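Local coordinates for protein translation initiation factor 4E (Ascaris suum, PDB 3M94) that probably helps start translation by recognising the 5' cap of messenger RNA, and binds the trimethylguanosine cap of nematode transcripts, at residues W68-E71 / N72-K75; D140-L143 / R144-Q147; M101-G105 / E106-D110. One frame throughout, in Å; residues are numbered along the deposited sequence.

Interaction 1: W68-E71 / N72-K75; sequences WEDE and NNVK. With M7M (N,N,7-trimethylguanosine 5'-(trihydrogen diphosphate)), chain C.
Asp70 and Asn72 fasten a tight turn in the cap-binding loop of eIF4E, the loop between strands 56-61 and 77-83. In this Asx turn, Asp70 OD2 takes the backbone N of Asn72 at 2.9 Å, met on the anti side of the carboxylate. The syn lone pair of the same OD2 receives Asn72 ND2 at 2.8 Å, and the two flat groups lie only 26° apart. Asp70 suits the place because one short acidic chain, with CG anti to its backbone N (chi1 -172°), can grip two donors while OD1 takes Lys65 N. Asn72 answers with an amide whose NH2 meets Asp70 and whose OD1 accepts from Arg134. Glu71 runs beside Asn72, its carboxylate turned almost perpendicular to that amide and its CG lying against Asn72 N. The backbone closes the turn with Asn73 N to Asp70 O, a 2.9 Å bond.

Just upstream, Trp68 offers its indole as a flat, polarisable floor for the methylated guanine, as expected of an eIF4E pocket. Cap atom CBC sits 3.3 Å above the ring plane, toward the rim, and Trp68 N donates to cap atom OBB at 3.2 Å.

Interaction 2: D140-L143 / R144-Q147; sequences DVNL and RIGQ
Helix 139-153 makes one of its early turns here, and Val141 with Ile145, Leu143 with Gln147, are its i to i+4 side-chain pairs. The backbone is regularly alpha-helical: Ile145 N reaches Val141 O at 3.0 Å in a nearly straight bond (168° at the hydrogen), and the amides of Arg144, Gly146 and Gln147 bond likewise to the carbonyls of Asp140, Asn142 and Leu143.

Val141 and Ile145 run alongside each other on one flank of the helix and touch branch to branch, Val141 CG1 to Ile145 CD1, at 3.9 Å. Branched apolar chains suit both places, for Ile145 is buried against the sheet and Val141 covers the loop at Asn111 and Tyr114. Ile145 sends CG1 beside its own N (chi1 -71°), and that carries CD1 back over the preceding turn. On another side, the Gln147 chain slants across Leu143, with NE2 3.7 Å from Leu143 CG; the amide is thus backed by an aliphatic branch point. Gln147 OE1 accepts a weak bond of 3.3 Å from Arg144 NH1, while Arg144 NH2 forms a salt bridge with Glu109. Asn142 is buried but polar, and its amide is satisfied at both ends, ND2 giving to Asp135 O and OD1 bonding Thr133 OG1.

Around the helix, Ile145 packs on Leu131 and Thr133 of strand 127-133 and on Phe108. Leu143 touches Ile181 and Ile183 of strand 181-183, Asn142 also meets Ile181, and Gln147 touches Ile183, so this turn lies against the sheet and reaches its edge strand.

Interaction 3: M101-G105 / E106-D110; sequences MAIIG and EQFED
Glu106 comes straight after Gly105, where helix 88-104 stops, and its backbone N turns back to Ile103 O at 3.0 Å. The donor stands well above that carbonyl plane, because the chain is reversing instead of continuing the helix. The reversal depends on a positive phi of 54° at Glu106, a conformation more often taken by glycine. Its carboxylate has a use here: OE2 and Ile104 O both accept from one water, at 2.8 and 3.0 Å respectively, so the water ties the side chain to a carbonyl of the last helical turn.

Gln107 follows and brings its N onto Ala102 O at 2.9 Å. Its side chain bends at chi2 (-65°), which folds the amide back far enough for NE2 to donate to Gly105 O at 3.2 Å; that oxygen lies in the amide plane. A glutamine suits the spot since its other end, OE1, accepts from Lys152 of helix 139-153.

Phe108 then turns its ring inward. CE1 meets Ile103 CG2 at 3.6 Å and Ala102 CB at 3.8 Å, both approaching obliquely. The small methyl of Ala102 lets the ring come close to the helix, while Ile145 and Ile148 of helix 139-153 cover it further.

A bound peptide reaches the same helix end, packing on Met101 and bonding to the backbone of Gly105. The paired bonds from Gln107 N to Ala102 O and from Glu106 N to Ile103 O, with Glu106 as C-prime residue, define a Schellman motif.

In the fold
Along the chain the order is interaction 1, then interaction 3, then interaction 2. Interactions 2 and 3 touch, with centres 13 Å apart: Glu109 OE2 forms a salt bridge of 3.2 Å with Arg144 NH2, and Phe108 CE2 packs against Ile145 O at 3.6 Å. The loop after helix 88-104 is thereby fixed to helix 139-153. Interaction 1 stands apart, its centre 19 Å from that of interaction 2 and 21 Å from that of interaction 3, on the side of the molecule where Trp68 and Glu69 join Trp22, Met67, Asn121, Arg123 and Lys128 round the cap. Cap site and peptide-binding helix end are therefore separate surfaces of one domain.

Interaction 1: W68-E71 / N72-K75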
ATOM      1  N   TRP A  68      -2.078  11.727   5.997  1.00 24.96           N
ATOM      2  CA  TRP A  68      -1.751  12.823   5.078  1.00 25.83           C
ATOM      3  C   TRP A  68      -0.853  13.881   5.726  1.00 26.42           C
ATOM      4  O   TRP A  68       0.037  14.417   5.080  1.00 25.80           O
ATOM      5  CB  TRP A  68      -3.029  13.510   4.586  1.00 26.20           C
ATOM      6  CG  TRP A  68      -4.095  12.589   4.062  1.00 26.73           C
ATOM      7  CD1 TRP A  68      -3.925  11.481   3.262  1.00 26.06           C
ATOM      8  CD2 TRP A  68      -5.508  12.721   4.270  1.00 27.52           C
ATOM      9  NE1 TRP A  68      -5.147  10.910   2.982  1.00 25.90           N
ATOM     10  CE2 TRP A  68      -6.134  11.652   3.579  1.00 27.21           C
ATOM     11  CE3 TRP A  68      -6.308  13.641   4.975  1.00 28.10           C
ATOM     12  CZ2 TRP A  68      -7.529  11.474   3.577  1.00 27.20           C
ATOM     13  CZ3 TRP A  68      -7.693  13.463   4.971  1.00 28.02           C
ATOM     14  CH2 TRP A  68      -8.286  12.383   4.277  1.00 27.87           C
ATOM     15  N   GLU A  69      -1.096  14.154   7.008  1.00 27.78           N
ATOM     16  CA  GLU A  69      -0.467  15.261   7.740  1.00 28.88           C
ATOM     17  C   GLU A  69       1.007  15.038   8.081  1.00 29.35           C
ATOM     18  O   GLU A  69       1.775  15.999   8.190  1.00 29.54           O
ATOM     19  CB  GLU A  69      -1.247  15.547   9.020  1.00 29.46           C
ATOM     20  CG  GLU A  69      -2.576  16.300   8.804  1.00 31.35           C
ATOM     21  CD  GLU A  69      -3.716  15.418   8.263  1.00 33.85           C
ATOM     22  OE1 GLU A  69      -3.597  14.164   8.265  1.00 33.50           O
ATOM     23  OE2 GLU A  69      -4.747  15.995   7.848  1.00 35.40           O
ATOM     24  N   ASP A  70       1.388  13.775   8.264  1.00 29.40           N
ATOM     25  CA  ASP A  70       2.772  13.398   8.523  1.00 29.61           C
ATOM     26  C   ASP A  70       3.696  14.084   7.512  1.00 29.81           C
ATOM     27  O   ASP A  70       3.348  14.204   6.337  1.00 30.11           O
ATOM     28  CB  ASP A  70       2.885  11.875   8.458  1.00 29.67           C
ATOM     29  CG  ASP A  70       4.232  11.366   8.898  1.00 30.24           C
ATOM     30  OD1 ASP A  70       4.344  10.890  10.052  1.00 29.95           O
ATOM     31  OD2 ASP A  70       5.179  11.441   8.086  1.00 31.12           O
ATOM     32  N   GLU A  71       4.851  14.561   7.979  1.00 30.34           N
ATOM     33  CA  GLU A  71       5.792  15.325   7.144  1.00 30.74           C
ATOM     34  C   GLU A  71       6.261  14.541   5.910  1.00 30.57           C
ATOM     35  O   GLU A  71       6.595  15.128   4.874  1.00 30.57           O
ATOM     36  CB  GLU A  71       6.995  15.815   7.967  1.00 31.07           C
ATOM     37  CG  GLU A  71       7.994  14.700   8.399  1.00 33.34           C
ATOM     38  CD  GLU A  71       9.168  15.213   9.246  1.00 34.67           C
ATOM     39  OE1 GLU A  71       9.312  16.444   9.409  1.00 36.26           O
ATOM     40  OE2 GLU A  71       9.952  14.379   9.751  1.00 35.64           O
ATOM     41  N   ASN A  72       6.257  13.214   6.026  1.00 30.13           N
ATOM     42  CA  ASN A  72       6.640  12.332   4.933  1.00 29.77           C
ATOM     43  C   ASN A  72       5.606  12.229   3.826  1.00 29.79           C
ATOM     44  O   ASN A  72       5.946  11.858   2.710  1.00 30.19           O
ATOM     45  CB  ASN A  72       6.958  10.940   5.478  1.00 29.65           C
ATOM     46  CG  ASN A  72       8.153  10.950   6.403  1.00 29.36           C
ATOM     47  OD1 ASN A  72       9.292  10.940   5.950  1.00 30.02           O
ATOM     48  ND2 ASN A  72       7.900  10.979   7.709  1.00 27.86           N
ATOM     49  N   ASN A  73       4.351  12.558   4.133  1.00 29.41           N
ATOM     50  CA  ASN A  73       3.240  12.395   3.180  1.00 28.94           C
ATOM     51  C   ASN A  73       2.610  13.716   2.752  1.00 28.96           C
ATOM     52  O   ASN A  73       1.818  13.752   1.800  1.00 29.37           O
ATOM     53  CB  ASN A  73       2.123  11.517   3.780  1.00 28.51           C
ATOM     54  CG  ASN A  73       2.623  10.183   4.298  1.00 27.60           C
ATOM     55  OD1 ASN A  73       3.322   9.458   3.598  1.00 28.25           O
ATOM     56  ND2 ASN A  73       2.248   9.847   5.531  1.00 23.96           N
ATOM     57  N   VAL A  74       2.946  14.789   3.467  1.00 28.55           N
ATOM     58  CA  VAL A  74       2.255  16.077   3.317  1.00 27.97           C
ATOM     59  C   VAL A  74       2.329  16.639   1.892  1.00 27.72           C
ATOM     60  O   VAL A  74       1.356  17.231   1.407  1.00 28.00           O
ATOM     61  CB  VAL A  74       2.711  17.115   4.400  1.00 27.83           C
ATOM     62  CG1 VAL A  74       4.128  17.636   4.139  1.00 27.94           C
ATOM     63  CG2 VAL A  74       1.712  18.260   4.518  1.00 28.14           C
ATOM     64  N   LYS A  75       3.471  16.433   1.228  1.00 27.12           N
ATOM     65  CA  LYS A  75       3.687  16.897  -0.153  1.00 26.69           C
ATOM     66  C   LYS A  75       3.592  15.753  -1.169  1.00 26.27           C
ATOM     67  O   LYS A  75       3.969  15.903  -2.335  1.00 26.13           O
ATOM     68  CB  LYS A  75       5.047  17.585  -0.273  1.00 20.00           C
TER
HETATM   69  OAX M7M C   1     -14.277   7.816   1.522  1.00 95.53           O
HETATM   70  OAY M7M C   1     -13.807   5.447   1.011  1.00 96.02           O
HETATM   71  PAZ M7M C   1     -13.481   6.508   2.003  1.00 96.02           P
HETATM   72  OBA M7M C   1     -13.777   6.270   3.444  1.00 95.86           O
HETATM   73  OBB M7M C   1      -4.894  11.144   7.311  1.00 88.92           O
HETATM   74  CBC M7M C   1      -6.038   9.140   5.813  1.00 88.85           C
HETATM   75  OBD M7M C   1     -11.924   6.868   1.882  1.00 94.84           O
HETATM   76  NBE M7M C   1      -6.204  12.356   8.657  1.00 89.59           N
HETATM   77  CBF M7M C   1      -6.018  11.384   7.772  1.00 89.36           C
HETATM   78  CBG M7M C   1      -7.129  10.688   7.395  1.00 89.17           C
HETATM   79  NBH M7M C   1      -7.182   9.704   6.540  1.00 88.98           N
HETATM   80  CBI M7M C   1      -8.446   9.326   6.477  1.00 89.06           C
HETATM   81  OBJ M7M C   1     -10.921   5.255   3.499  1.00 92.92           O
HETATM   82  PBK M7M C   1     -10.849   6.648   3.051  1.00 93.19           P
HETATM   83  OBL M7M C   1      -9.574   7.264   2.610  1.00 92.35           O
HETATM   84  CBM M7M C   1      -7.423  12.601   9.132  1.00 89.60           C
HETATM   85  NBN M7M C   1      -8.511  11.921   8.766  1.00 89.15           N
HETATM   86  CBO M7M C   1      -8.366  10.942   7.880  1.00 89.09           C
HETATM   87  NBP M7M C   1      -9.161  10.078   7.300  1.00 89.37           N
HETATM   88  CBQ M7M C   1     -10.603   9.969   7.511  1.00 90.31           C
HETATM   89  OBR M7M C   1     -11.157   8.921   6.739  1.00 90.49           O
HETATM   90  CBS M7M C   1     -11.840   9.404   5.595  1.00 91.15           C
HETATM   91  CBT M7M C   1     -11.181   8.860   4.348  1.00 91.62           C
HETATM   92  OBU M7M C   1     -11.505   7.499   4.213  1.00 92.80           O
HETATM   93  NBV M7M C   1      -7.516  13.586  10.008  1.00 90.08           N
HETATM   94  CBW M7M C   1      -8.795  13.920  10.574  1.00 90.33           C
HETATM   95  CBX M7M C   1     -11.202  11.242   6.998  1.00 90.88           C
HETATM   96  CBY M7M C   1     -11.595  10.885   5.592  1.00 91.33           C
HETATM   97  CBZ M7M C   1      -6.321  14.307  10.374  1.00 90.17           C
HETATM   98  OCA M7M C   1     -12.333  11.502   7.808  1.00 90.86           O
HETATM   99  OCB M7M C   1     -12.767  11.560   5.168  1.00 92.18           O

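Interaction 2: D140-L143 / R144-Q147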
ATOM      1  N   ASP A 140       8.435  11.700 -13.136  1.00 22.61           N
ATOM      2  CA  ASP A 140       9.235  10.597 -13.693  1.00 23.14           C
ATOM      3  C   ASP A 140       9.301   9.413 -12.717  1.00 22.41           C
ATOM      4  O   ASP A 140       9.090   8.262 -13.103  1.00 22.57           O
ATOM      5  CB  ASP A 140      10.644  11.073 -14.076  1.00 23.56           C
ATOM      6  CG  ASP A 140      10.629  12.265 -15.036  1.00 25.98           C
ATOM      7  OD1 ASP A 140       9.791  13.183 -14.863  1.00 31.10           O
ATOM      8  OD2 ASP A 140      11.469  12.306 -15.956  1.00 27.68           O
ATOM      9  N   VAL A 141       9.568   9.720 -11.450  1.00 21.91           N
ATOM     10  CA  VAL A 141       9.672   8.727 -10.392  1.00 20.97           C
ATOM     11  C   VAL A 141       8.307   8.057 -10.149  1.00 20.88           C
ATOM     12  O   VAL A 141       8.206   6.827 -10.077  1.00 19.91           O
ATOM     13  CB  VAL A 141      10.226   9.390  -9.093  1.00 21.60           C
ATOM     14  CG1 VAL A 141       9.933   8.546  -7.844  1.00 19.87           C
ATOM     15  CG2 VAL A 141      11.728   9.706  -9.237  1.00 22.09           C
ATOM     16  N   ASN A 142       7.264   8.877 -10.032  1.00 20.05           N
ATOM     17  CA  ASN A 142       5.911   8.375  -9.828  1.00 20.09           C
ATOM     18  C   ASN A 142       5.409   7.497 -10.971  1.00 20.15           C
ATOM     19  O   ASN A 142       4.848   6.433 -10.724  1.00 20.21           O
ATOM     20  CB  ASN A 142       4.954   9.533  -9.513  1.00 19.65           C
ATOM     21  CG  ASN A 142       5.181  10.092  -8.112  1.00 19.63           C
ATOM     22  OD1 ASN A 142       5.510   9.349  -7.182  1.00 21.95           O
ATOM     23  ND2 ASN A 142       5.032  11.394  -7.958  1.00 20.63           N
ATOM     24  N   LEU A 143       5.667   7.904 -12.214  1.00 20.44           N
ATOM     25  CA  LEU A 143       5.239   7.125 -13.362  1.00 20.70           C
ATOM     26  C   LEU A 143       5.882   5.762 -13.264  1.00 21.08           C
ATOM     27  O   LEU A 143       5.229   4.750 -13.474  1.00 21.28           O
ATOM     28  CB  LEU A 143       5.588   7.806 -14.700  1.00 20.19           C
ATOM     29  CG  LEU A 143       5.294   7.040 -16.004  1.00 20.52           C
ATOM     30  CD1 LEU A 143       3.808   6.708 -16.157  1.00 21.22           C
ATOM     31  CD2 LEU A 143       5.820   7.780 -17.266  1.00 20.63           C
ATOM     32  N   ARG A 144       7.165   5.743 -12.922  1.00 22.25           N
ATOM     33  CA  ARG A 144       7.906   4.495 -12.890  1.00 22.74           C
ATOM     34  C   ARG A 144       7.383   3.566 -11.802  1.00 22.62           C
ATOM     35  O   ARG A 144       7.190   2.368 -12.025  1.00 23.13           O
ATOM     36  CB  ARG A 144       9.405   4.749 -12.722  1.00 23.09           C
ATOM     37  CG  ARG A 144      10.229   3.473 -12.828  1.00 24.49           C
ATOM     38  CD  ARG A 144       9.851   2.725 -14.105  1.00 26.66           C
ATOM     39  NE  ARG A 144      10.627   1.509 -14.303  1.00 26.85           N
ATOM     40  CZ  ARG A 144      10.181   0.444 -14.960  1.00 28.25           C
ATOM     41  NH1 ARG A 144       8.955   0.440 -15.464  1.00 27.42           N
ATOM     42  NH2 ARG A 144      10.956  -0.622 -15.105  1.00 28.11           N
ATOM     43  N   ILE A 145       7.145   4.124 -10.628  1.00 22.41           N
ATOM     44  CA  ILE A 145       6.553   3.367  -9.538  1.00 22.07           C
ATOM     45  C   ILE A 145       5.218   2.747  -9.980  1.00 22.07           C
ATOM     46  O   ILE A 145       4.939   1.589  -9.690  1.00 22.65           O
ATOM     47  CB  ILE A 145       6.404   4.244  -8.278  1.00 21.64           C
ATOM     48  CG1 ILE A 145       7.787   4.520  -7.682  1.00 22.09           C
ATOM     49  CG2 ILE A 145       5.519   3.564  -7.248  1.00 20.66           C
ATOM     50  CD1 ILE A 145       7.812   5.548  -6.572  1.00 21.55           C
ATOM     51  N   GLY A 146       4.417   3.518 -10.703  1.00 22.08           N
ATOM     52  CA  GLY A 146       3.124   3.057 -11.173  1.00 21.70           C
ATOM     53  C   GLY A 146       3.238   1.934 -12.169  1.00 21.85           C
ATOM     54  O   GLY A 146       2.440   0.999 -12.137  1.00 22.34           O
ATOM     55  N   GLN A 147       4.220   2.022 -13.064  1.00 22.25           N
ATOM     56  CA  GLN A 147       4.402   0.986 -14.076  1.00 22.76           C
ATOM     57  C   GLN A 147       4.758  -0.342 -13.392  1.00 22.57           C
ATOM     58  O   GLN A 147       4.205  -1.381 -13.734  1.00 23.05           O
ATOM     59  CB  GLN A 147       5.435   1.404 -15.145  1.00 22.54           C
ATOM     60  CG  GLN A 147       5.021   2.648 -15.965  1.00 23.20           C
ATOM     61  CD  GLN A 147       6.169   3.274 -16.800  1.00 26.98           C
ATOM     62  OE1 GLN A 147       7.349   3.187 -16.447  1.00 28.42           O
ATOM     63  NE2 GLN A 147       5.809   3.909 -17.907  1.00 25.12           N
TER

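Interaction 3: M101-G105 / E106-D110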
ATOM      1  N   MET A 101       4.718  -7.588  -0.680  1.00 16.26           N
ATOM      2  CA  MET A 101       5.962  -8.262  -1.083  1.00 16.89           C
ATOM      3  C   MET A 101       6.841  -7.361  -1.963  1.00 16.41           C
ATOM      4  O   MET A 101       8.067  -7.344  -1.803  1.00 16.25           O
ATOM      5  CB  MET A 101       5.659  -9.570  -1.797  1.00 16.80           C
ATOM      6  CG  MET A 101       5.114 -10.624  -0.849  1.00 18.64           C
ATOM      7  SD  MET A 101       5.048 -12.249  -1.589  1.00 18.86           S
ATOM      8  CE  MET A 101       3.813 -12.005  -2.871  1.00 17.33           C
ATOM      9  N   ALA A 102       6.202  -6.617  -2.869  1.00 15.51           N
ATOM     10  CA  ALA A 102       6.923  -5.697  -3.762  1.00 15.21           C
ATOM     11  C   ALA A 102       7.603  -4.603  -2.944  1.00 14.54           C
ATOM     12  O   ALA A 102       8.757  -4.322  -3.172  1.00 13.83           O
ATOM     13  CB  ALA A 102       5.997  -5.103  -4.822  1.00 14.47           C
ATOM     14  N   ILE A 103       6.914  -4.040  -1.951  1.00 15.12           N
ATOM     15  CA  ILE A 103       7.552  -3.017  -1.128  1.00 16.23           C
ATOM     16  C   ILE A 103       8.640  -3.495  -0.160  1.00 15.61           C
ATOM     17  O   ILE A 103       9.734  -2.937  -0.182  1.00 15.79           O
ATOM     18  CB  ILE A 103       6.571  -2.005  -0.458  1.00 17.46           C
ATOM     19  CG1 ILE A 103       5.843  -2.600   0.747  1.00 19.08           C
ATOM     20  CG2 ILE A 103       5.623  -1.390  -1.521  1.00 17.41           C
ATOM     21  CD1 ILE A 103       4.820  -1.611   1.409  1.00 23.34           C
ATOM     22  N   ILE A 104       8.359  -4.503   0.680  1.00 14.99           N
ATOM     23  CA  ILE A 104       9.380  -4.997   1.605  1.00 14.51           C
ATOM     24  C   ILE A 104      10.594  -5.615   0.885  1.00 14.20           C
ATOM     25  O   ILE A 104      11.705  -5.593   1.398  1.00 14.17           O
ATOM     26  CB  ILE A 104       8.806  -5.967   2.650  1.00 14.38           C
ATOM     27  CG1 ILE A 104       8.463  -7.335   2.025  1.00 13.20           C
ATOM     28  CG2 ILE A 104       7.581  -5.312   3.379  1.00 14.45           C
ATOM     29  CD1 ILE A 104       7.993  -8.348   3.069  1.00 16.86           C
ATOM     30  N   GLY A 105      10.356  -6.171  -0.301  1.00 14.20           N
ATOM     31  CA  GLY A 105      11.399  -6.797  -1.094  1.00 14.04           C
ATOM     32  C   GLY A 105      12.110  -5.779  -1.965  1.00 14.50           C
ATOM     33  O   GLY A 105      12.950  -6.144  -2.759  1.00 14.69           O
ATOM     34  N   GLU A 106      11.772  -4.501  -1.788  1.00 14.94           N
ATOM     35  CA  GLU A 106      12.438  -3.371  -2.456  1.00 15.40           C
ATOM     36  C   GLU A 106      12.460  -3.532  -3.981  1.00 15.67           C
ATOM     37  O   GLU A 106      13.502  -3.486  -4.606  1.00 14.10           O
ATOM     38  CB  GLU A 106      13.848  -3.134  -1.875  1.00 16.01           C
ATOM     39  CG  GLU A 106      13.834  -2.886  -0.365  1.00 16.89           C
ATOM     40  CD  GLU A 106      13.413  -1.472  -0.013  1.00 18.69           C
ATOM     41  OE1 GLU A 106      13.471  -0.619  -0.929  1.00 16.38           O
ATOM     42  OE2 GLU A 106      13.040  -1.211   1.174  1.00 16.80           O
ATOM     43  N   GLN A 107      11.275  -3.720  -4.554  1.00 16.42           N
ATOM     44  CA  GLN A 107      11.138  -4.036  -5.968  1.00 16.44           C
ATOM     45  C   GLN A 107      10.958  -2.788  -6.802  1.00 16.34           C
ATOM     46  O   GLN A 107      10.766  -2.882  -8.002  1.00 16.36           O
ATOM     47  CB  GLN A 107       9.937  -4.971  -6.171  1.00 16.90           C
ATOM     48  CG  GLN A 107      10.163  -6.363  -5.626  1.00 17.18           C
ATOM     49  CD  GLN A 107      11.252  -7.085  -6.371  1.00 18.53           C
ATOM     50  OE1 GLN A 107      11.123  -7.360  -7.561  1.00 18.52           O
ATOM     51  NE2 GLN A 107      12.344  -7.376  -5.685  1.00 19.11           N
ATOM     52  N   PHE A 108      11.022  -1.612  -6.182  1.00 16.41           N
ATOM     53  CA  PHE A 108      10.861  -0.391  -6.966  1.00 17.50           C
ATOM     54  C   PHE A 108      12.168   0.293  -7.411  1.00 18.46           C
ATOM     55  O   PHE A 108      12.209   1.500  -7.580  1.00 17.78           O
ATOM     56  CB  PHE A 108       9.859   0.549  -6.279  1.00 18.05           C
ATOM     57  CG  PHE A 108       8.495  -0.058  -6.135  1.00 15.90           C
ATOM     58  CD1 PHE A 108       8.188  -0.870  -5.040  1.00 16.00           C
ATOM     59  CD2 PHE A 108       7.523   0.146  -7.121  1.00 16.55           C
ATOM     60  CE1 PHE A 108       6.916  -1.459  -4.912  1.00 15.54           C
ATOM     61  CE2 PHE A 108       6.247  -0.432  -7.004  1.00 14.93           C
ATOM     62  CZ  PHE A 108       5.948  -1.236  -5.913  1.00 14.69           C
ATOM     63  N   GLU A 109      13.227  -0.506  -7.591  1.00 19.63           N
ATOM     64  CA  GLU A 109      14.464  -0.059  -8.243  1.00 20.70           C
ATOM     65  C   GLU A 109      15.150   1.087  -7.480  1.00 21.31           C
ATOM     66  O   GLU A 109      15.366   0.985  -6.280  1.00 21.76           O
ATOM     67  CB  GLU A 109      14.178   0.291  -9.718  1.00 21.01           C
ATOM     68  CG  GLU A 109      13.694  -0.933 -10.524  1.00 22.67           C
ATOM     69  CD  GLU A 109      13.092  -0.599 -11.898  1.00 24.37           C
ATOM     70  OE1 GLU A 109      13.020   0.585 -12.297  1.00 23.98           O
ATOM     71  OE2 GLU A 109      12.661  -1.547 -12.581  1.00 26.04           O
ATOM     72  N   ASP A 110      15.482   2.188  -8.151  1.00 21.77           N
ATOM     73  CA  ASP A 110      16.166   3.279  -7.457  1.00 22.37           C
ATOM     74  C   ASP A 110      15.180   4.303  -6.895  1.00 22.29           C
ATOM     75  O   ASP A 110      15.558   5.422  -6.550  1.00 22.43           O
ATOM     76  CB  ASP A 110      17.232   3.951  -8.360  1.00 23.04           C
ATOM     77  CG  ASP A 110      16.824   4.014  -9.817  1.00 24.79           C
ATOM     78  OD1 ASP A 110      15.696   3.601 -10.152  1.00 28.42           O
ATOM     79  OD2 ASP A 110      17.634   4.480 -10.645  1.00 29.74           O
TER
HETATM   80  O   HOH W   1      12.505  -3.225   3.008  1.00  8.94           O